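Local coordinates for chitosanase (PDB 6X2Q), which binds chitotetraose in a cleft of its helical fold and, as a family 46 glycosyl hydrolase, probably hydrolyses chitosan, at residues Val114-Ala126 / Leu137-Glu149. Sequence-based numbering, arbitrary orientation.
Sequences VDELYFQPAMERA and LLALYDAIIQHGE. With GCS (2-amino-2-deoxy-beta-D-glucopyranose), chain B; GCS (2-amino-2-deoxy-beta-D-glucopyranose), chain C; GCS (2-amino-2-deoxy-beta-D-glucopyranose), chain D; GCS (2-amino-2-deoxy-beta-D-glucopyranose), chain E.
A122 sits over Y141 with their CA atoms 5.4 Å apart, where helices 114-126 and 137-147 run roughly antiparallel, 139° between their directions and 8.8 Å between axes. F119 and Y141 make a T-shaped pair: the F119 edge drives CD1 over the centre of the Y141 ring, planes at 83°, while I145 CD1 lies on Y141's opposite face. At the far end A126 CB beds against L137 CD1 and L140 CD1; M123's bend at chi2 brings SD to 3.8 Å from L137 CG, and its turn at chi3 lays CE against L137 CB and O. Toward the chain B sugar, whose O3 lies 3.1 Å from Y118 OH, I144 CG2 packs 3.6 Å from Y118 CB; Y118 OH is hydrogen-bonded to D52. Beyond G148, E149's chain, extended past CG, carries OE1 against P121 CB and OE2 to R125 NE (3.1 Å, on the anti lone pair) and NH2 (2.9 Å), the carboxylate turned 74° from the guanidinium. With an alanine here, R125 would probably lose its carboxylate mate and P121 its neighbour. E149 N donates to O6 of the chain D sugar (3.1 Å). Y118 from one helix and I145, Q146 and H147 from the other, with G148 and E149, line the substrate cleft of the lysozyme-like GH46 fold.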
loop_
_atom_site.group_PDB
_atom_site.type_symbol
_atom_site.label_atom_id
_atom_site.label_comp_id
_atom_site.label_asym_id
_atom_site.label_seq_id
_atom_site.Cartn_x
_atom_site.Cartn_y
_atom_site.Cartn_z
ATOM N N VAL A 114 -2.227 3.167 8.923
ATOM C CA VAL A 114 -2.543 3.260 7.503
ATOM C C VAL A 114 -2.996 4.666 7.156
ATOM O O VAL A 114 -2.495 5.280 6.206
ATOM C CB VAL A 114 -3.613 2.231 7.110
ATOM C CG1 VAL A 114 -4.089 2.507 5.688
ATOM C CG2 VAL A 114 -3.047 0.826 7.192
ATOM N N ASP A 115 -3.929 5.212 7.949
ATOM C CA ASP A 115 -4.415 6.561 7.685
ATOM C C ASP A 115 -3.290 7.587 7.775
ATOM O O ASP A 115 -3.182 8.476 6.917
ATOM C CB ASP A 115 -5.541 6.926 8.658
ATOM C CG ASP A 115 -6.350 8.121 8.172
ATOM O OD1 ASP A 115 -7.072 7.981 7.151
ATOM O OD2 ASP A 115 -6.228 9.206 8.785
ATOM N N GLU A 116 -2.442 7.482 8.810
ATOM C CA GLU A 116 -1.372 8.458 8.996
ATOM C C GLU A 116 -0.270 8.311 7.946
ATOM O O GLU A 116 0.230 9.316 7.426
ATOM C CB GLU A 116 -0.775 8.334 10.403
ATOM C CG GLU A 116 0.226 9.451 10.746
ATOM C CD GLU A 116 1.451 8.997 11.578
ATOM O OE1 GLU A 116 2.028 9.856 12.288
ATOM O OE2 GLU A 116 1.855 7.809 11.506
ATOM N N LEU A 117 0.159 7.082 7.647
ATOM C CA LEU A 117 1.296 6.960 6.738
ATOM C C LEU A 117 0.888 6.963 5.263
ATOM O O LEU A 117 1.630 7.476 4.417
ATOM C CB LEU A 117 2.096 5.685 7.035
ATOM C CG LEU A 117 2.863 5.573 8.357
ATOM C CD1 LEU A 117 3.609 4.262 8.391
ATOM C CD2 LEU A 117 3.831 6.745 8.585
ATOM N N TYR A 118 -0.267 6.399 4.925
ATOM C CA TYR A 118 -0.550 6.103 3.522
ATOM C C TYR A 118 -1.751 6.858 2.976
ATOM O O TYR A 118 -1.617 7.556 1.963
ATOM C CB TYR A 118 -0.723 4.584 3.346
ATOM C CG TYR A 118 0.549 3.878 3.755
ATOM C CD1 TYR A 118 1.773 4.252 3.205
ATOM C CD2 TYR A 118 0.543 2.894 4.737
ATOM C CE1 TYR A 118 2.942 3.653 3.601
ATOM C CE2 TYR A 118 1.720 2.278 5.132
ATOM C CZ TYR A 118 2.911 2.666 4.560
ATOM O OH TYR A 118 4.074 2.079 4.958
ATOM N N PHE A 119 -2.922 6.757 3.615
ATOM C CA PHE A 119 -4.118 7.332 3.007
ATOM C C PHE A 119 -4.059 8.853 3.005
ATOM O O PHE A 119 -4.260 9.492 1.965
ATOM C CB PHE A 119 -5.383 6.853 3.715
ATOM C CG PHE A 119 -6.647 7.378 3.086
ATOM C CD1 PHE A 119 -7.078 6.890 1.862
ATOM C CD2 PHE A 119 -7.384 8.393 3.697
ATOM C CE1 PHE A 119 -8.232 7.384 1.268
ATOM C CE2 PHE A 119 -8.541 8.893 3.103
ATOM C CZ PHE A 119 -8.960 8.384 1.886
ATOM N N GLN A 120 -3.791 9.458 4.158
ATOM C CA GLN A 120 -3.804 10.917 4.197
ATOM C C GLN A 120 -2.666 11.494 3.365
ATOM O O GLN A 120 -2.920 12.401 2.556
ATOM C CB GLN A 120 -3.801 11.416 5.652
ATOM C CG GLN A 120 -5.062 11.069 6.470
ATOM C CD GLN A 120 -6.348 11.745 5.956
ATOM O OE1 GLN A 120 -6.306 12.802 5.313
ATOM N NE2 GLN A 120 -7.502 11.125 6.240
ATOM N N PRO A 121 -1.426 11.015 3.468
ATOM C CA PRO A 121 -0.410 11.529 2.532
ATOM C C PRO A 121 -0.770 11.329 1.064
ATOM O O PRO A 121 -0.488 12.217 0.251
ATOM C CB PRO A 121 0.853 10.756 2.934
ATOM C CG PRO A 121 0.657 10.490 4.380
ATOM C CD PRO A 121 -0.813 10.188 4.524
ATOM N N ALA A 122 -1.387 10.202 0.688
ATOM C CA ALA A 122 -1.743 10.027 -0.721
ATOM C C ALA A 122 -2.793 11.044 -1.148
ATOM O O ALA A 122 -2.723 11.591 -2.253
ATOM C CB ALA A 122 -2.241 8.604 -0.993
ATOM N N MET A 123 -3.756 11.332 -0.278
ATOM C CA MET A 123 -4.787 12.355 -0.584
ATOM C C MET A 123 -4.168 13.758 -0.618
ATOM O O MET A 123 -4.669 14.573 -1.349
ATOM C CB MET A 123 -5.963 12.305 0.386
ATOM C CG MET A 123 -6.646 10.982 0.408
ATOM S SD MET A 123 -7.317 10.475 -1.148
ATOM C CE MET A 123 -5.937 9.663 -1.932
ATOM N N GLU A 124 -3.150 14.018 0.195
ATOM C CA GLU A 124 -2.436 15.314 0.145
ATOM C C GLU A 124 -1.673 15.377 -1.180
ATOM O O GLU A 124 -1.652 16.425 -1.767
ATOM C CB GLU A 124 -1.498 15.504 1.329
ATOM N N ARG A 125 -1.090 14.270 -1.627
ATOM C CA ARG A 125 -0.453 14.319 -2.940
ATOM C C ARG A 125 -1.483 14.625 -4.018
ATOM O O ARG A 125 -1.263 15.486 -4.873
ATOM C CB ARG A 125 0.266 13.014 -3.250
ATOM C CG ARG A 125 1.396 12.689 -2.307
ATOM C CD ARG A 125 2.597 13.556 -2.565
ATOM N NE ARG A 125 3.647 13.285 -1.588
ATOM C CZ ARG A 125 4.896 13.728 -1.679
ATOM N NH1 ARG A 125 5.286 14.465 -2.715
ATOM N NH2 ARG A 125 5.754 13.425 -0.722
ATOM N N ALA A 126 -2.623 13.930 -3.982
ATOM C CA ALA A 126 -3.655 14.159 -4.982
ATOM C C ALA A 126 -4.065 15.625 -5.014
ATOM O O ALA A 126 -4.179 16.219 -6.091
ATOM C CB ALA A 126 -4.862 13.259 -4.703
ATOM N N LEU A 137 -7.155 8.853 -7.282
ATOM C CA LEU A 137 -6.899 8.746 -5.847
ATOM C C LEU A 137 -6.594 7.307 -5.457
ATOM O O LEU A 137 -5.684 7.046 -4.659
ATOM C CB LEU A 137 -8.101 9.274 -5.051
ATOM C CG LEU A 137 -8.211 10.786 -4.791
ATOM C CD1 LEU A 137 -7.849 11.614 -6.014
ATOM C CD2 LEU A 137 -9.615 11.174 -4.288
ATOM N N LEU A 138 -7.350 6.364 -6.013
ATOM C CA LEU A 138 -7.102 4.963 -5.738
ATOM C C LEU A 138 -5.704 4.571 -6.209
ATOM O O LEU A 138 -4.940 3.945 -5.464
ATOM C CB LEU A 138 -8.185 4.127 -6.422
ATOM C CG LEU A 138 -7.955 2.618 -6.405
ATOM C CD1 LEU A 138 -7.974 2.092 -4.974
ATOM C CD2 LEU A 138 -9.011 1.931 -7.244
ATOM N N ALA A 139 -5.331 5.002 -7.416
ATOM C CA ALA A 139 -4.019 4.666 -7.959
ATOM C C ALA A 139 -2.906 5.246 -7.106
ATOM O O ALA A 139 -1.883 4.589 -6.882
ATOM C CB ALA A 139 -3.900 5.171 -9.394
ATOM N N LEU A 140 -3.077 6.479 -6.620
ATOM C CA LEU A 140 -2.047 7.030 -5.742
ATOM C C LEU A 140 -2.003 6.301 -4.411
ATOM O O LEU A 140 -0.927 6.145 -3.820
ATOM C CB LEU A 140 -2.286 8.519 -5.505
ATOM C CG LEU A 140 -2.173 9.379 -6.759
ATOM C CD1 LEU A 140 -2.733 10.786 -6.481
ATOM C CD2 LEU A 140 -0.748 9.445 -7.252
ATOM N N TYR A 141 -3.155 5.847 -3.928
ATOM C CA TYR A 141 -3.201 5.215 -2.616
ATOM C C TYR A 141 -2.594 3.817 -2.668
ATOM O O TYR A 141 -1.811 3.429 -1.787
ATOM C CB TYR A 141 -4.642 5.175 -2.140
ATOM C CG TYR A 141 -4.887 4.485 -0.823
ATOM C CD1 TYR A 141 -4.040 4.661 0.263
ATOM C CD2 TYR A 141 -6.005 3.678 -0.663
ATOM C CE1 TYR A 141 -4.303 4.031 1.472
ATOM C CE2 TYR A 141 -6.278 3.054 0.516
ATOM C CZ TYR A 141 -5.429 3.226 1.585
ATOM O OH TYR A 141 -5.732 2.578 2.756
ATOM N N ASP A 142 -2.937 3.059 -3.711
ATOM C CA ASP A 142 -2.330 1.754 -3.913
ATOM C C ASP A 142 -0.828 1.878 -4.109
ATOM O O ASP A 142 -0.063 1.084 -3.558
ATOM C CB ASP A 142 -2.969 1.063 -5.113
ATOM C CG ASP A 142 -2.461 -0.354 -5.301
ATOM O OD1 ASP A 142 -2.707 -1.171 -4.387
ATOM O OD2 ASP A 142 -1.819 -0.654 -6.345
ATOM N N ALA A 143 -0.384 2.876 -4.885
ATOM C CA ALA A 143 1.050 3.046 -5.099
ATOM C C ALA A 143 1.767 3.445 -3.811
ATOM O O ALA A 143 2.887 2.983 -3.546
ATOM C CB ALA A 143 1.309 4.074 -6.212
ATOM N N ILE A 144 1.157 4.304 -2.991
ATOM C CA ILE A 144 1.872 4.678 -1.771
ATOM C C ILE A 144 2.038 3.464 -0.858
ATOM O O ILE A 144 3.048 3.339 -0.164
ATOM C CB ILE A 144 1.186 5.861 -1.045
ATOM C CG1 ILE A 144 2.229 6.704 -0.297
ATOM C CG2 ILE A 144 0.123 5.386 -0.082
ATOM C CD1 ILE A 144 1.688 7.973 0.312
ATOM N N ILE A 145 1.096 2.523 -0.897
ATOM C CA ILE A 145 1.163 1.378 0.006
ATOM C C ILE A 145 2.295 0.435 -0.388
ATOM O O ILE A 145 3.039 -0.057 0.473
ATOM C CB ILE A 145 -0.192 0.655 0.037
ATOM C CG1 ILE A 145 -1.169 1.425 0.935
ATOM C CG2 ILE A 145 -0.018 -0.806 0.514
ATOM C CD1 ILE A 145 -2.592 1.038 0.721
ATOM N N GLN A 146 2.443 0.172 -1.693
ATOM C CA GLN A 146 3.441 -0.766 -2.190
ATOM C C GLN A 146 4.812 -0.108 -2.326
ATOM O O GLN A 146 5.827 -0.731 -2.020
ATOM C CB GLN A 146 2.980 -1.347 -3.537
ATOM C CG GLN A 146 3.979 -2.310 -4.187
ATOM C CD GLN A 146 3.439 -3.029 -5.419
ATOM O OE1 GLN A 146 2.750 -2.448 -6.258
ATOM N NE2 GLN A 146 3.782 -4.302 -5.541
ATOM N N HIS A 147 4.869 1.145 -2.779
ATOM C CA HIS A 147 6.141 1.808 -3.058
ATOM C C HIS A 147 6.654 2.664 -1.911
ATOM O O HIS A 147 7.840 3.020 -1.915
ATOM C CB HIS A 147 6.017 2.709 -4.299
ATOM C CG HIS A 147 5.600 1.981 -5.536
ATOM N ND1 HIS A 147 6.473 1.714 -6.572
ATOM C CD2 HIS A 147 4.405 1.455 -5.904
ATOM C CE1 HIS A 147 5.830 1.064 -7.525
ATOM N NE2 HIS A 147 4.577 0.892 -7.146
ATOM N N GLY A 148 5.786 3.048 -0.973
ATOM C CA GLY A 148 6.175 3.910 0.129
ATOM C C GLY A 148 6.286 5.361 -0.288
ATOM O O GLY A 148 6.187 5.673 -1.481
ATOM N N GLU A 149 6.481 6.262 0.677
ATOM C CA GLU A 149 6.621 7.690 0.413
ATOM C C GLU A 149 8.048 8.187 0.672
ATOM O O GLU A 149 8.265 9.363 0.982
ATOM C CB GLU A 149 5.611 8.497 1.239
ATOM C CG GLU A 149 5.261 9.833 0.605
ATOM C CD GLU A 149 4.490 10.770 1.540
ATOM O OE1 GLU A 149 4.309 10.430 2.735
ATOM O OE2 GLU A 149 4.080 11.868 1.079
HETATM C C1 GCS B . 6.137 -1.193 1.843
HETATM C C2 GCS B . 6.394 -0.651 3.235
HETATM C C3 GCS B . 6.716 0.812 3.139
HETATM C C4 GCS B . 7.939 1.063 2.271
HETATM C C5 GCS B . 7.756 0.165 1.044
HETATM C C6 GCS B . 8.900 0.109 0.069
HETATM N N2 GCS B . 5.352 -0.899 4.163
HETATM O O1 GCS B . 5.825 -2.579 1.719
HETATM O O3 GCS B . 6.965 1.229 4.421
HETATM O O4 GCS B . 8.289 2.180 2.310
HETATM O O5 GCS B . 7.420 -1.163 1.353
HETATM O O6 GCS B . 10.143 0.091 0.688
HETATM C C1 GCS C . 5.425 -6.040 0.242
HETATM C C2 GCS C . 6.189 -5.307 -0.993
HETATM C C3 GCS C . 6.307 -3.816 -0.400
HETATM C C4 GCS C . 5.084 -3.224 0.382
HETATM C C5 GCS C . 4.064 -4.021 1.213
HETATM C C6 GCS C . 2.941 -3.465 1.026
HETATM N N2 GCS C . 7.372 -5.858 -1.341
HETATM O O1 GCS C . 5.171 -7.267 -0.313
HETATM O O3 GCS C . 6.291 -3.047 -1.620
HETATM O O5 GCS C . 4.294 -5.403 0.717
HETATM O O6 GCS C . 1.861 -4.382 1.277
HETATM C C1 GCS D . 8.555 3.259 3.206
HETATM C C2 GCS D . 9.488 4.318 2.727
HETATM C C3 GCS D . 9.881 5.188 3.887
HETATM C C4 GCS D . 8.705 5.936 4.473
HETATM C C5 GCS D . 7.588 4.899 4.606
HETATM C C6 GCS D . 6.245 5.510 4.858
HETATM N N2 GCS D . 10.660 3.726 2.239
HETATM O O3 GCS D . 10.822 6.084 3.412
HETATM O O4 GCS D . 8.996 6.872 5.211
HETATM O O5 GCS D . 7.421 4.009 3.527
HETATM O O6 GCS D . 5.797 6.081 3.684
HETATM C C1 GCS E . 8.862 8.036 5.436
HETATM C C2 GCS E . 8.863 8.552 6.788
HETATM C C3 GCS E . 8.665 10.068 6.823
HETATM C C4 GCS E . 9.758 10.650 6.004
HETATM C C5 GCS E . 9.581 10.066 4.633
HETATM C C6 GCS E . 10.650 10.617 3.755
HETATM N N2 GCS E . 7.893 7.983 7.647
HETATM O O3 GCS E . 8.825 10.641 8.104
HETATM O O4 GCS E . 9.644 12.058 6.003
HETATM O O5 GCS E . 9.783 8.695 4.698
HETATM O O6 GCS E . 10.070 11.747 3.146
HETATM O O HOH W 1 3.956 8.363 4.116
#